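Local coordinates for Lmo0325 protein (Listeria monocytogenes EGD-e, PDB 4RYK) that probably binds DNA through an N-terminal helix-turn-helix domain, as a putative Rgg-type transcriptional regulator whose C-terminal domain is a helical TPR-like array, at residues A[12-17]-A[39-44]; A[30-35]-A[54-59]; A[188-193]-A[231-236]; A[198-203]-A[237-242]. All coordinates share one frame; numbering follows the deposited sequence.

Contacts 1 and 2 lie in the helix-turn-helix domain, contacts 3 and 4 in the Rgg C-terminal domain. Contacts 1 and 2 have centres 12 Å apart and share one hydrophobic core, Ile-14 CD1 lying 3.8 Å from Leu-57 CD2. Contact 2 also holds the loop that binds a glycan; Phe-41 of contact 1 has its side chain about 12 Å from the glucose. Contacts 3 and 4 are closer still, centres 8 Å apart, joined where Ser-242 OG comes 2.7 Å from Ser-234 O, a probable hydrogen bond. Between the domains, the nearest atoms of contacts 2 and 4 are about 13 Å apart. Contacts 2, 3 and 4 all touch the second subunit.

Contact 1 of 4, residues A[12-17]-A[39-44]; sequences ELIREI and IGFEKG
Apolar packing joins Ile-14 to Phe-41: CG1 of Ile-14 lies 4.0 Å from CZ of Phe-41, the branched chain meeting the ring obliquely. The first torsion of Phe-41 places CG opposite the backbone N (chi1 169°), which swings the ring's CE2 and CZ end toward helix 10-20. Tyr-29 touches both side chains, and Phe-53, Leu-57 and Phe-67 extend the same core around Ile-14. A second group of contacts is aliphatic against polar. CB of Arg-15 sits 3.6 Å from CD of Glu-42, the two chains crossing at about a right angle. The buried carboxylate of Glu-42 is satisfied by Arg-18, in a salt bridge, and by hydrogen bonds from Tyr-29 and Gln-25. Contacts with the carbonyl oxygen of Glu-42 complete the set: CG of Glu-12 comes 3.3 Å from O of Glu-42, and CA of the same Glu-12 makes a CH...O contact of 3.6 Å with that oxygen. OE2 of Glu-12 is hydrogen-bonded to Ser-9 OG. Helix 35-42 ends here in a Schellman motif at Gly-44, and its last turn rests against helix 10-20, as in the compact helical bundle of XRE-family helix-turn-helix domains.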
loop_
_atom_site.group_PDB
_atom_site.type_symbol
_atom_site.label_atom_id
_atom_site.label_comp_id
_atom_site.label_asym_id
_atom_site.label_seq_id
_atom_site.Cartn_x
_atom_site.Cartn_y
_atom_site.Cartn_z
ATOM N N GLU A 12 17.190 15.333 13.375
ATOM C CA GLU A 12 18.003 14.367 14.118
ATOM C C GLU A 12 17.914 13.017 13.449
ATOM O O GLU A 12 18.919 12.329 13.329
ATOM C CB GLU A 12 17.610 14.319 15.591
ATOM C CG GLU A 12 18.179 15.507 16.349
ATOM C CD GLU A 12 17.458 15.798 17.642
ATOM O OE1 GLU A 12 17.957 15.423 18.712
ATOM O OE2 GLU A 12 16.389 16.415 17.596
ATOM N N LEU A 13 16.733 12.676 12.918
ATOM C CA LEU A 13 16.598 11.415 12.191
ATOM C C LEU A 13 17.328 11.454 10.832
ATOM O O LEU A 13 17.975 10.481 10.424
ATOM C CB LEU A 13 15.135 11.035 12.018
ATOM C CG LEU A 13 14.899 9.797 11.166
ATOM C CD1 LEU A 13 15.651 8.599 11.717
ATOM C CD2 LEU A 13 13.413 9.476 11.161
ATOM N N ILE A 14 17.233 12.590 10.148
ATOM C CA ILE A 14 17.920 12.745 8.896
ATOM C C ILE A 14 19.416 12.508 9.131
ATOM O O ILE A 14 20.046 11.826 8.374
ATOM C CB ILE A 14 17.720 14.136 8.269
ATOM C CG1 ILE A 14 16.266 14.353 7.785
ATOM C CG2 ILE A 14 18.653 14.311 7.073
ATOM C CD1 ILE A 14 15.862 13.506 6.587
ATOM N N ARG A 15 19.954 13.083 10.192
ATOM C CA ARG A 15 21.359 12.915 10.513
ATOM C C ARG A 15 21.733 11.449 10.655
ATOM O O ARG A 15 22.715 10.992 10.073
ATOM C CB ARG A 15 21.688 13.678 11.787
ATOM C CG ARG A 15 22.958 13.207 12.484
ATOM C CD ARG A 15 22.981 13.720 13.906
ATOM N NE ARG A 15 24.238 13.386 14.538
ATOM C CZ ARG A 15 24.530 12.173 14.952
ATOM N NH1 ARG A 15 23.651 11.179 14.801
ATOM N NH2 ARG A 15 25.688 11.974 15.482
ATOM N N GLU A 16 20.930 10.717 11.408
ATOM C CA GLU A 16 21.196 9.304 11.669
ATOM C C GLU A 16 21.136 8.514 10.373
ATOM O O GLU A 16 21.984 7.654 10.099
ATOM C CB GLU A 16 20.193 8.817 12.693
ATOM C CG GLU A 16 20.027 7.323 12.744
ATOM C CD GLU A 16 19.006 6.895 13.801
ATOM O OE1 GLU A 16 18.302 5.866 13.578
ATOM O OE2 GLU A 16 18.914 7.591 14.853
ATOM N N ILE A 17 20.145 8.820 9.533
ATOM C CA ILE A 17 20.067 8.125 8.263
ATOM C C ILE A 17 21.241 8.456 7.345
ATOM O O ILE A 17 21.854 7.565 6.740
ATOM C CB ILE A 17 18.742 8.405 7.522
ATOM C CG1 ILE A 17 17.559 7.794 8.286
ATOM C CG2 ILE A 17 18.796 7.793 6.141
ATOM C CD1 ILE A 17 16.213 8.404 7.888
ATOM N N ILE A 39 23.744 22.167 10.061
ATOM C CA ILE A 39 24.204 21.801 11.394
ATOM C C ILE A 39 23.116 22.026 12.419
ATOM O O ILE A 39 22.829 21.150 13.212
ATOM C CB ILE A 39 25.450 22.619 11.783
ATOM C CG1 ILE A 39 26.672 22.066 11.016
ATOM C CG2 ILE A 39 25.675 22.571 13.289
ATOM C CD1 ILE A 39 27.910 22.952 11.022
ATOM N N GLY A 40 22.490 23.193 12.399
ATOM C CA GLY A 40 21.362 23.457 13.278
ATOM C C GLY A 40 20.189 22.516 13.086
ATOM O O GLY A 40 19.649 21.992 14.060
ATOM N N PHE A 41 19.797 22.299 11.836
ATOM C CA PHE A 41 18.684 21.391 11.511
ATOM C C PHE A 41 18.959 20.012 12.075
ATOM O O PHE A 41 18.074 19.403 12.652
ATOM C CB PHE A 41 18.541 21.321 9.987
ATOM C CG PHE A 41 17.636 20.243 9.477
ATOM C CD1 PHE A 41 16.272 20.249 9.773
ATOM C CD2 PHE A 41 18.134 19.260 8.620
ATOM C CE1 PHE A 41 15.436 19.275 9.274
ATOM C CE2 PHE A 41 17.299 18.280 8.118
ATOM C CZ PHE A 41 15.939 18.289 8.456
ATOM N N GLU A 42 20.189 19.514 11.923
ATOM C CA GLU A 42 20.535 18.161 12.410
ATOM C C GLU A 42 20.577 18.047 13.937
ATOM O O GLU A 42 20.463 16.961 14.468
ATOM C CB GLU A 42 21.825 17.652 11.764
ATOM C CG GLU A 42 21.635 17.333 10.281
ATOM C CD GLU A 42 22.707 16.415 9.707
ATOM O OE1 GLU A 42 23.783 16.294 10.324
ATOM O OE2 GLU A 42 22.454 15.800 8.648
ATOM N N LYS A 43 20.681 19.164 14.637
ATOM C CA LYS A 43 20.556 19.191 16.101
ATOM C C LYS A 43 19.166 19.510 16.569
ATOM O O LYS A 43 18.941 19.649 17.765
ATOM C CB LYS A 43 21.488 20.250 16.687
ATOM C CG LYS A 43 22.922 19.977 16.311
ATOM C CD LYS A 43 23.891 20.968 16.925
ATOM C CE LYS A 43 25.302 20.413 16.812
ATOM N NZ LYS A 43 26.281 21.383 17.349
ATOM N N GLY A 44 18.231 19.685 15.651
ATOM C CA GLY A 44 16.883 20.062 16.032
ATOM C C GLY A 44 16.747 21.519 16.426
ATOM O O GLY A 44 15.835 21.895 17.136
#

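Contact 2 of 4, residues A[30-35]-A[54-59]; sequences TGIISR and EEILKR. With GLC (alpha-D-glucopyranose), chain B.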
loop_
_atom_site.group_PDB
_atom_site.type_symbol
_atom_site.label_atom_id
_atom_site.label_comp_id
_atom_site.label_asym_id
_atom_site.label_seq_id
_atom_site.Cartn_x
_atom_site.Cartn_y
_atom_site.Cartn_z
ATOM N N THR A 30 24.276 20.682 0.094
ATOM C CA THR A 30 24.786 21.678 -0.806
ATOM C C THR A 30 23.759 22.028 -1.860
ATOM O O THR A 30 23.164 21.152 -2.470
ATOM C CB THR A 30 26.060 21.228 -1.545
ATOM O OG1 THR A 30 27.056 20.924 -0.589
ATOM C CG2 THR A 30 26.618 22.374 -2.395
ATOM N N GLY A 31 23.539 23.327 -2.014
ATOM C CA GLY A 31 22.537 23.863 -2.920
ATOM C C GLY A 31 21.139 23.833 -2.318
ATOM O O GLY A 31 20.198 24.328 -2.924
ATOM N N ILE A 32 20.966 23.281 -1.118
ATOM C CA ILE A 32 19.611 23.284 -0.526
ATOM C C ILE A 32 19.580 24.291 0.613
ATOM O O ILE A 32 18.813 25.232 0.593
ATOM C CB ILE A 32 19.203 21.871 -0.037
ATOM C CG1 ILE A 32 19.110 20.900 -1.221
ATOM C CG2 ILE A 32 17.868 21.891 0.697
ATOM C CD1 ILE A 32 19.107 19.451 -0.813
ATOM N N ILE A 33 20.462 24.091 1.587
ATOM C CA ILE A 33 20.651 25.029 2.678
ATOM C C ILE A 33 22.127 25.098 3.041
ATOM O O ILE A 33 22.899 24.189 2.748
ATOM C CB ILE A 33 19.907 24.596 3.938
ATOM C CG1 ILE A 33 20.263 23.125 4.314
ATOM C CG2 ILE A 33 18.418 24.775 3.731
ATOM C CD1 ILE A 33 19.732 22.667 5.655
ATOM N N SER A 34 22.481 26.146 3.752
ATOM C CA SER A 34 23.847 26.416 4.055
ATOM C C SER A 34 24.355 25.489 5.122
ATOM O O SER A 34 23.596 24.820 5.848
ATOM C CB SER A 34 23.983 27.830 4.570
ATOM O OG SER A 34 23.310 27.910 5.804
ATOM N N ARG A 35 25.663 25.504 5.212
ATOM C CA ARG A 35 26.373 24.677 6.119
ATOM C C ARG A 35 25.831 24.785 7.521
ATOM O O ARG A 35 25.452 23.798 8.118
ATOM C CB ARG A 35 27.860 25.053 6.084
ATOM C CG ARG A 35 28.743 24.352 7.125
ATOM C CD ARG A 35 29.059 22.879 6.814
ATOM N NE ARG A 35 28.197 22.307 5.761
ATOM C CZ ARG A 35 27.103 21.552 5.949
ATOM N NH1 ARG A 35 26.696 21.222 7.190
ATOM N NH2 ARG A 35 26.403 21.136 4.869
ATOM N N GLU A 54 11.712 18.045 1.261
ATOM C CA GLU A 54 11.587 17.113 0.133
ATOM C C GLU A 54 12.910 17.005 -0.623
ATOM O O GLU A 54 13.286 15.923 -1.076
ATOM C CB GLU A 54 10.504 17.542 -0.863
ATOM C CG GLU A 54 9.071 17.591 -0.351
ATOM C CD GLU A 54 8.059 17.564 -1.523
ATOM O OE1 GLU A 54 7.449 18.618 -1.879
ATOM O OE2 GLU A 54 7.895 16.491 -2.138
ATOM N N GLU A 55 13.625 18.116 -0.775
ATOM C CA GLU A 55 14.902 18.068 -1.513
ATOM C C GLU A 55 15.937 17.295 -0.724
ATOM O O GLU A 55 16.735 16.538 -1.292
ATOM C CB GLU A 55 15.404 19.473 -1.820
ATOM C CG GLU A 55 14.469 20.250 -2.740
ATOM C CD GLU A 55 14.843 21.709 -2.855
ATOM O OE1 GLU A 55 16.043 22.048 -2.845
ATOM O OE2 GLU A 55 13.916 22.538 -2.979
ATOM N N ILE A 56 15.935 17.472 0.590
ATOM C CA ILE A 56 16.897 16.748 1.453
ATOM C C ILE A 56 16.611 15.258 1.411
ATOM O O ILE A 56 17.509 14.432 1.282
ATOM C CB ILE A 56 16.825 17.278 2.899
ATOM C CG1 ILE A 56 17.433 18.685 2.931
ATOM C CG2 ILE A 56 17.552 16.340 3.833
ATOM C CD1 ILE A 56 17.005 19.529 4.123
ATOM N N LEU A 57 15.335 14.903 1.491
ATOM C CA LEU A 57 14.952 13.488 1.414
ATOM C C LEU A 57 15.443 12.834 0.158
ATOM O O LEU A 57 15.823 11.646 0.150
ATOM C CB LEU A 57 13.442 13.340 1.493
ATOM C CG LEU A 57 12.831 13.470 2.882
ATOM C CD1 LEU A 57 11.318 13.314 2.725
ATOM C CD2 LEU A 57 13.383 12.471 3.877
ATOM N N LYS A 58 15.420 13.587 -0.935
ATOM C CA LYS A 58 15.909 13.062 -2.181
ATOM C C LYS A 58 17.399 12.793 -2.110
ATOM O O LYS A 58 17.896 11.823 -2.661
ATOM C CB LYS A 58 15.603 14.017 -3.348
ATOM C CG LYS A 58 14.974 13.317 -4.524
ATOM C CD LYS A 58 15.179 14.060 -5.859
ATOM C CE LYS A 58 14.351 15.334 -5.925
ATOM N NZ LYS A 58 12.924 15.028 -5.622
ATOM N N ARG A 59 18.114 13.627 -1.411
ATOM C CA ARG A 59 19.558 13.437 -1.297
ATOM C C ARG A 59 19.960 12.213 -0.460
ATOM O O ARG A 59 21.102 11.722 -0.568
ATOM C CB ARG A 59 20.181 14.691 -0.705
ATOM C CG ARG A 59 20.114 15.908 -1.603
ATOM C CD ARG A 59 21.215 15.855 -2.645
ATOM N NE ARG A 59 21.130 17.023 -3.478
ATOM C CZ ARG A 59 21.693 18.181 -3.201
ATOM N NH1 ARG A 59 22.408 18.360 -2.107
ATOM N NH2 ARG A 59 21.534 19.180 -4.040
HETATM C C1 GLC B . 22.177 28.795 0.524
HETATM C C2 GLC B . 21.013 28.958 -0.475
HETATM C C3 GLC B . 21.047 27.862 -1.520
HETATM C C4 GLC B . 22.504 27.800 -1.930
HETATM C C5 GLC B . 23.084 26.925 -0.812
HETATM C C6 GLC B . 24.574 26.619 -0.892
HETATM O O2 GLC B . 19.743 28.924 0.178
HETATM O O3 GLC B . 20.169 28.106 -2.613
HETATM O O4 GLC B . 22.634 27.327 -3.276
HETATM O O5 GLC B . 22.819 27.506 0.479
HETATM O O6 GLC B . 24.682 25.279 -0.390
#
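Ile-32 drives into helix 50-60, and the dense part of the contact is built around it. Its CG2 meets CG1 of Ile-56 at 3.9 Å, its CG1 lies 3.7 Å from OE1 of Glu-55, and the terminal CD1 sits 3.7 Å above the centre of one face of the Arg-59 guanidinium. That flat group is gripped at its edge as well. NH1 and NH2 of Arg-59 both donate end-on to O of Thr-30, at 2.9 and 3.0 Å, with the carbonyl oxygen in the guanidinium plane; NH2 approaches almost in line with the C=O bond (175°). The chain of Arg-59 bends at chi2 (-80°), which folds the guanidinium back toward the loop, and the two bonds should fix its rotation. NH1 also reaches O of Val-28 and Glu-27 weakly. Residues 30-34 form the turn between helices 25-29 and 35-42 of the helix-turn-helix, so Arg-59 ties this turn and the end of helix 25-29 to helix 50-60. Packing is looser at Ile-33, whose CD1 only reaches CD1 of Ile-56 at 4.4 Å. Across the loop from the helix lies the sugar side: N of Gly-31 donates a nearly straight bond of 2.8 Å to O6 of the glucose, and the fructose touches Ser-34. CB of Thr-30 points away from helix 50-60, and OG1 is bonded to Lys-26 O.

Contact 3 of 4, residues A[188-193]-A[231-236]; sequences KSYEKY and KEASET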
loop_
_atom_site.group_PDB
_atom_site.type_symbol
_atom_site.label_atom_id
_atom_site.label_comp_id
_atom_site.label_asym_id
_atom_site.label_seq_id
_atom_site.Cartn_x
_atom_site.Cartn_y
_atom_site.Cartn_z
ATOM N N LYS A 188 -16.769 9.659 -8.503
ATOM C CA LYS A 188 -15.811 10.608 -9.081
ATOM C C LYS A 188 -14.467 10.546 -8.340
ATOM O O LYS A 188 -13.428 10.725 -8.911
ATOM C CB LYS A 188 -16.336 12.013 -8.987
ATOM C CG LYS A 188 -17.634 12.172 -9.736
ATOM C CD LYS A 188 -18.039 13.630 -9.876
ATOM C CE LYS A 188 -17.943 14.378 -8.556
ATOM N NZ LYS A 188 -18.627 15.709 -8.621
ATOM N N SER A 189 -14.488 10.294 -7.052
ATOM C CA SER A 189 -13.221 10.222 -6.358
ATOM C C SER A 189 -12.568 8.843 -6.574
ATOM O O SER A 189 -11.353 8.754 -6.717
ATOM C CB SER A 189 -13.385 10.588 -4.878
ATOM O OG SER A 189 -13.876 9.482 -4.135
ATOM N N TYR A 190 -13.367 7.792 -6.649
ATOM C CA TYR A 190 -12.880 6.489 -7.027
ATOM C C TYR A 190 -12.023 6.546 -8.313
ATOM O O TYR A 190 -10.962 5.948 -8.389
ATOM C CB TYR A 190 -14.060 5.513 -7.184
ATOM C CG TYR A 190 -13.683 4.305 -8.020
ATOM C CD1 TYR A 190 -12.781 3.384 -7.538
ATOM C CD2 TYR A 190 -14.196 4.114 -9.312
ATOM C CE1 TYR A 190 -12.385 2.300 -8.316
ATOM C CE2 TYR A 190 -13.830 3.019 -10.088
ATOM C CZ TYR A 190 -12.925 2.111 -9.585
ATOM O OH TYR A 190 -12.470 1.027 -10.317
ATOM N N GLU A 191 -12.475 7.293 -9.306
ATOM C CA GLU A 191 -11.797 7.358 -10.580
ATOM C C GLU A 191 -10.373 7.944 -10.466
ATOM O O GLU A 191 -9.522 7.576 -11.209
ATOM C CB GLU A 191 -12.658 8.174 -11.599
ATOM C CG GLU A 191 -13.885 7.415 -12.115
ATOM C CD GLU A 191 -13.502 6.193 -12.975
ATOM O OE1 GLU A 191 -12.390 6.203 -13.557
ATOM O OE2 GLU A 191 -14.295 5.215 -13.077
ATOM N N LYS A 192 -10.148 8.873 -9.556
ATOM C CA LYS A 192 -8.803 9.374 -9.232
ATOM C C LYS A 192 -8.032 8.351 -8.410
ATOM O O LYS A 192 -6.902 7.952 -8.732
ATOM C CB LYS A 192 -8.909 10.625 -8.368
ATOM C CG LYS A 192 -9.819 11.718 -8.874
ATOM C CD LYS A 192 -9.327 12.205 -10.224
ATOM C CE LYS A 192 -10.301 13.181 -10.875
ATOM N NZ LYS A 192 -10.234 14.529 -10.243
ATOM N N TYR A 193 -8.685 7.879 -7.363
ATOM C CA TYR A 193 -8.001 7.152 -6.322
ATOM C C TYR A 193 -7.752 5.672 -6.628
ATOM O O TYR A 193 -7.091 5.002 -5.853
ATOM C CB TYR A 193 -8.742 7.263 -4.988
ATOM C CG TYR A 193 -8.633 8.577 -4.276
ATOM C CD1 TYR A 193 -7.464 8.947 -3.652
ATOM C CD2 TYR A 193 -9.726 9.458 -4.184
ATOM C CE1 TYR A 193 -7.347 10.151 -2.973
ATOM C CE2 TYR A 193 -9.619 10.684 -3.495
ATOM C CZ TYR A 193 -8.433 11.016 -2.896
ATOM O OH TYR A 193 -8.259 12.191 -2.200
ATOM N N LYS A 231 -14.769 -5.386 -9.345
ATOM C CA LYS A 231 -13.925 -6.066 -10.333
ATOM C C LYS A 231 -12.898 -5.105 -10.908
ATOM O O LYS A 231 -11.688 -5.376 -10.870
ATOM C CB LYS A 231 -14.728 -6.629 -11.488
ATOM C CG LYS A 231 -15.589 -7.828 -11.153
ATOM C CD LYS A 231 -14.772 -9.104 -11.140
ATOM C CE LYS A 231 -15.620 -10.375 -11.003
ATOM N NZ LYS A 231 -14.748 -11.577 -11.218
ATOM N N GLU A 232 -13.369 -3.965 -11.401
ATOM C CA GLU A 232 -12.467 -2.988 -11.980
ATOM C C GLU A 232 -11.431 -2.489 -10.988
ATOM O O GLU A 232 -10.214 -2.418 -11.278
ATOM C CB GLU A 232 -13.265 -1.819 -12.510
ATOM C CG GLU A 232 -12.432 -0.782 -13.224
ATOM C CD GLU A 232 -13.264 0.448 -13.586
ATOM O OE1 GLU A 232 -13.512 1.316 -12.742
ATOM O OE2 GLU A 232 -13.686 0.520 -14.725
ATOM N N ALA A 233 -11.893 -2.117 -9.823
ATOM C CA ALA A 233 -10.999 -1.579 -8.792
ATOM C C ALA A 233 -9.924 -2.613 -8.436
ATOM O O ALA A 233 -8.754 -2.281 -8.356
ATOM C CB ALA A 233 -11.785 -1.196 -7.557
ATOM N N SER A 234 -10.329 -3.873 -8.265
ATOM C CA SER A 234 -9.413 -4.945 -7.847
ATOM C C SER A 234 -8.419 -5.361 -8.957
ATOM O O SER A 234 -7.402 -5.989 -8.678
ATOM C CB SER A 234 -10.208 -6.142 -7.333
ATOM O OG SER A 234 -10.947 -6.737 -8.362
ATOM N N GLU A 235 -8.713 -4.974 -10.196
ATOM C CA GLU A 235 -7.904 -5.330 -11.336
ATOM C C GLU A 235 -7.177 -4.157 -11.907
ATOM O O GLU A 235 -6.487 -4.293 -12.885
ATOM C CB GLU A 235 -8.777 -5.943 -12.418
ATOM C CG GLU A 235 -9.254 -7.326 -12.022
ATOM C CD GLU A 235 -10.292 -7.883 -12.978
ATOM O OE1 GLU A 235 -10.296 -7.451 -14.131
ATOM O OE2 GLU A 235 -11.090 -8.752 -12.591
ATOM N N THR A 236 -7.259 -3.035 -11.234
ATOM C CA THR A 236 -6.707 -1.785 -11.708
ATOM C C THR A 236 -5.210 -1.870 -11.871
ATOM O O THR A 236 -4.499 -2.315 -10.970
ATOM C CB THR A 236 -7.077 -0.611 -10.773
ATOM O OG1 THR A 236 -8.457 -0.265 -10.980
ATOM C CG2 THR A 236 -6.252 0.599 -11.119
#
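Tyr-190 reaches across to helix 220-235 and gives its hydroxyl proton to Glu-232, OH to OE1 at 2.7 Å. The carboxylate oxygen accepts with its anti lone pair and lies at the edge of the ring, and the ring and carboxylate planes are only 9° apart. Next to this bond, CE1 of Tyr-190 packs 3.6 Å from CB of Ala-233. The hydroxyl also passes 3.2 Å from N of Ala-233, but at an angle too poor for a bond. Glu-191 OE2 comes 4.0 Å from OE1 of Glu-232, a like-charged pair whose repulsion is probably offset at Glu-232 by the bond from the tyrosine. The helices themselves stand well apart, their axes 11.4 Å at closest approach and running nearly parallel (21°), so the long phenol spans the gap. Such parallel helices, separated along the chain by the intervening helix 197-216, are consistent with the stacked helical hairpins of the TPR-like Rgg C-terminal domain. A second shell steadies these groups. Phe-207 meets the Tyr-190 ring edge-to-face, and Cys-204 of helix 197-216 packs on Ala-233. The extended chain of Glu-232 carries its carboxylate out to the Tyr-190 hydroxyl, and Arg-194 touches this side chain. Beyond it, Thr-236 OG1 donates 2.8 Å to O of Glu-232 from above the carbonyl plane and is also hydrogen-bonded to Arg-194 NE.

Contact 4 of 4, residues A[198-203]-A[237-242]; sequences RGRLLF and SGSFNS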
loop_
_atom_site.group_PDB
_atom_site.type_symbol
_atom_site.label_atom_id
_atom_site.label_comp_id
_atom_site.label_asym_id
_atom_site.label_seq_id
_atom_site.Cartn_x
_atom_site.Cartn_y
_atom_site.Cartn_z
ATOM N N ARG A 198 -3.243 2.833 -1.474
ATOM C CA ARG A 198 -4.081 2.805 -0.264
ATOM C C ARG A 198 -5.557 3.039 -0.565
ATOM O O ARG A 198 -6.422 2.448 0.069
ATOM C CB ARG A 198 -3.565 3.819 0.769
ATOM C CG ARG A 198 -2.294 3.274 1.425
ATOM C CD ARG A 198 -1.522 4.301 2.202
ATOM N NE ARG A 198 -0.230 3.739 2.537
ATOM C CZ ARG A 198 0.829 4.426 2.929
ATOM N NH1 ARG A 198 0.747 5.723 3.122
ATOM N NH2 ARG A 198 1.985 3.806 3.142
ATOM N N GLY A 199 -5.849 3.888 -1.531
ATOM C CA GLY A 199 -7.215 4.232 -1.804
ATOM C C GLY A 199 -7.873 3.090 -2.492
ATOM O O GLY A 199 -9.022 2.796 -2.263
ATOM N N ARG A 200 -7.134 2.422 -3.350
ATOM C CA ARG A 200 -7.695 1.294 -4.063
ATOM C C ARG A 200 -8.278 0.231 -3.133
ATOM O O ARG A 200 -9.379 -0.267 -3.351
ATOM C CB ARG A 200 -6.655 0.731 -5.009
ATOM C CG ARG A 200 -6.994 -0.611 -5.599
ATOM C CD ARG A 200 -6.062 -0.927 -6.740
ATOM N NE ARG A 200 -4.685 -1.059 -6.316
ATOM C CZ ARG A 200 -3.702 -0.292 -6.711
ATOM N NH1 ARG A 200 -3.942 0.726 -7.468
ATOM N NH2 ARG A 200 -2.469 -0.512 -6.282
ATOM N N LEU A 201 -7.590 -0.101 -2.073
ATOM C CA LEU A 201 -8.076 -1.146 -1.182
ATOM C C LEU A 201 -9.287 -0.678 -0.358
ATOM O O LEU A 201 -10.193 -1.445 -0.083
ATOM C CB LEU A 201 -6.961 -1.590 -0.207
ATOM C CG LEU A 201 -5.677 -2.174 -0.864
ATOM C CD1 LEU A 201 -4.605 -2.550 0.190
ATOM C CD2 LEU A 201 -6.011 -3.395 -1.708
ATOM N N LEU A 202 -9.294 0.578 0.036
ATOM C CA LEU A 202 -10.490 1.159 0.688
ATOM C C LEU A 202 -11.690 1.135 -0.237
ATOM O O LEU A 202 -12.762 0.740 0.164
ATOM C CB LEU A 202 -10.184 2.569 1.052
ATOM C CG LEU A 202 -11.302 3.291 1.792
ATOM C CD1 LEU A 202 -11.500 2.705 3.181
ATOM C CD2 LEU A 202 -10.958 4.789 1.874
ATOM N N PHE A 203 -11.522 1.503 -1.516
ATOM C CA PHE A 203 -12.655 1.372 -2.412
ATOM C C PHE A 203 -13.103 -0.079 -2.589
ATOM O O PHE A 203 -14.302 -0.338 -2.619
ATOM C CB PHE A 203 -12.388 2.073 -3.732
ATOM C CG PHE A 203 -12.510 3.558 -3.622
ATOM C CD1 PHE A 203 -13.739 4.163 -3.670
ATOM C CD2 PHE A 203 -11.418 4.334 -3.491
ATOM C CE1 PHE A 203 -13.867 5.529 -3.570
ATOM C CE2 PHE A 203 -11.536 5.704 -3.384
ATOM C CZ PHE A 203 -12.749 6.301 -3.423
ATOM N N SER A 237 -4.781 -1.485 -13.063
ATOM C CA SER A 237 -3.390 -1.461 -13.494
ATOM C C SER A 237 -2.612 -2.759 -13.214
ATOM O O SER A 237 -1.377 -2.728 -12.960
ATOM C CB SER A 237 -2.711 -0.255 -12.853
ATOM O OG SER A 237 -2.150 -0.635 -11.628
ATOM N N GLY A 238 -3.347 -3.880 -13.273
ATOM C CA GLY A 238 -2.816 -5.247 -13.055
ATOM C C GLY A 238 -2.262 -5.468 -11.646
ATOM O O GLY A 238 -1.519 -6.410 -11.410
ATOM N N SER A 239 -2.666 -4.614 -10.705
ATOM C CA SER A 239 -2.110 -4.598 -9.332
ATOM C C SER A 239 -1.991 -5.927 -8.602
ATOM O O SER A 239 -3.030 -6.704 -8.400
ATOM C CB SER A 239 -2.976 -3.669 -8.426
ATOM O OG SER A 239 -2.881 -2.331 -8.864
ATOM N N PHE A 240 -0.780 -6.111 -8.062
ATOM C CA PHE A 240 -0.569 -7.221 -7.141
ATOM C C PHE A 240 -1.264 -7.027 -5.810
ATOM O O PHE A 240 -1.735 -8.018 -5.252
ATOM C CB PHE A 240 0.896 -7.581 -6.940
ATOM C CG PHE A 240 1.595 -8.035 -8.195
ATOM C CD1 PHE A 240 0.891 -8.479 -9.297
ATOM C CD2 PHE A 240 2.959 -7.977 -8.287
ATOM C CE1 PHE A 240 1.515 -8.869 -10.447
ATOM C CE2 PHE A 240 3.608 -8.393 -9.449
ATOM C CZ PHE A 240 2.877 -8.808 -10.534
ATOM N N ASN A 241 -1.433 -5.785 -5.335
ATOM C CA ASN A 241 -1.826 -5.617 -3.951
ATOM C C ASN A 241 -3.288 -5.893 -3.703
ATOM O O ASN A 241 -3.698 -5.850 -2.552
ATOM C CB ASN A 241 -1.432 -4.240 -3.389
ATOM C CG ASN A 241 -2.446 -3.108 -3.726
ATOM O OD1 ASN A 241 -3.209 -3.179 -4.700
ATOM N ND2 ASN A 241 -2.430 -2.053 -2.912
ATOM N N SER A 242 -4.074 -6.219 -4.738
ATOM C CA SER A 242 -5.518 -6.322 -4.576
ATOM C C SER A 242 -6.037 -7.677 -4.945
ATOM O O SER A 242 -7.249 -7.873 -5.119
ATOM C CB SER A 242 -6.205 -5.206 -5.379
ATOM O OG SER A 242 -5.761 -5.231 -6.700
#
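Arg-200 joins helix 197-216 to the loop between helices 220-235 and 243-259, within the all-helical, TPR-clan Rgg C-terminal domain. From CB the chain sets out trans to the backbone N (chi1 168°) and stays extended through CG, then bends at chi3 (64°) to lay the guanidinium against the loop. CD lies 4.1 Å from OG of Ser-239. The grip on OD1 of Asn-241 is side-on: NE, the better directed donor, bonds to OD1 at 3.0 Å from near the carbonyl plane, while NH2 donates to that same oxygen at 3.2 Å from well above the plane. OD1 sits in the guanidinium plane, yet the amide is turned 72° to it. CZ meets OG of Ser-239, which stands over the centre of one guanidinium face; that hydroxyl is hydrogen-bonded to Thr-236 O rather than to the arginine. NH1 is hydrogen-bonded to Arg-194 O, so all three nitrogens have acceptors and the rotation of the buried group is probably fixed. Beside this, Leu-201 packs CD1 against ND2 of Asn-241 at 3.8 Å, an amide nitrogen weakly hydrogen-bonded to Asp-197 O. The second subunit adds to the surroundings: its Leu-201 packs on Asn-241, and Tyr-282 of that subunit bonds to Ser-239 O. On the backbone side, CD2 of Leu-201 comes 3.5 Å from O of Asn-241.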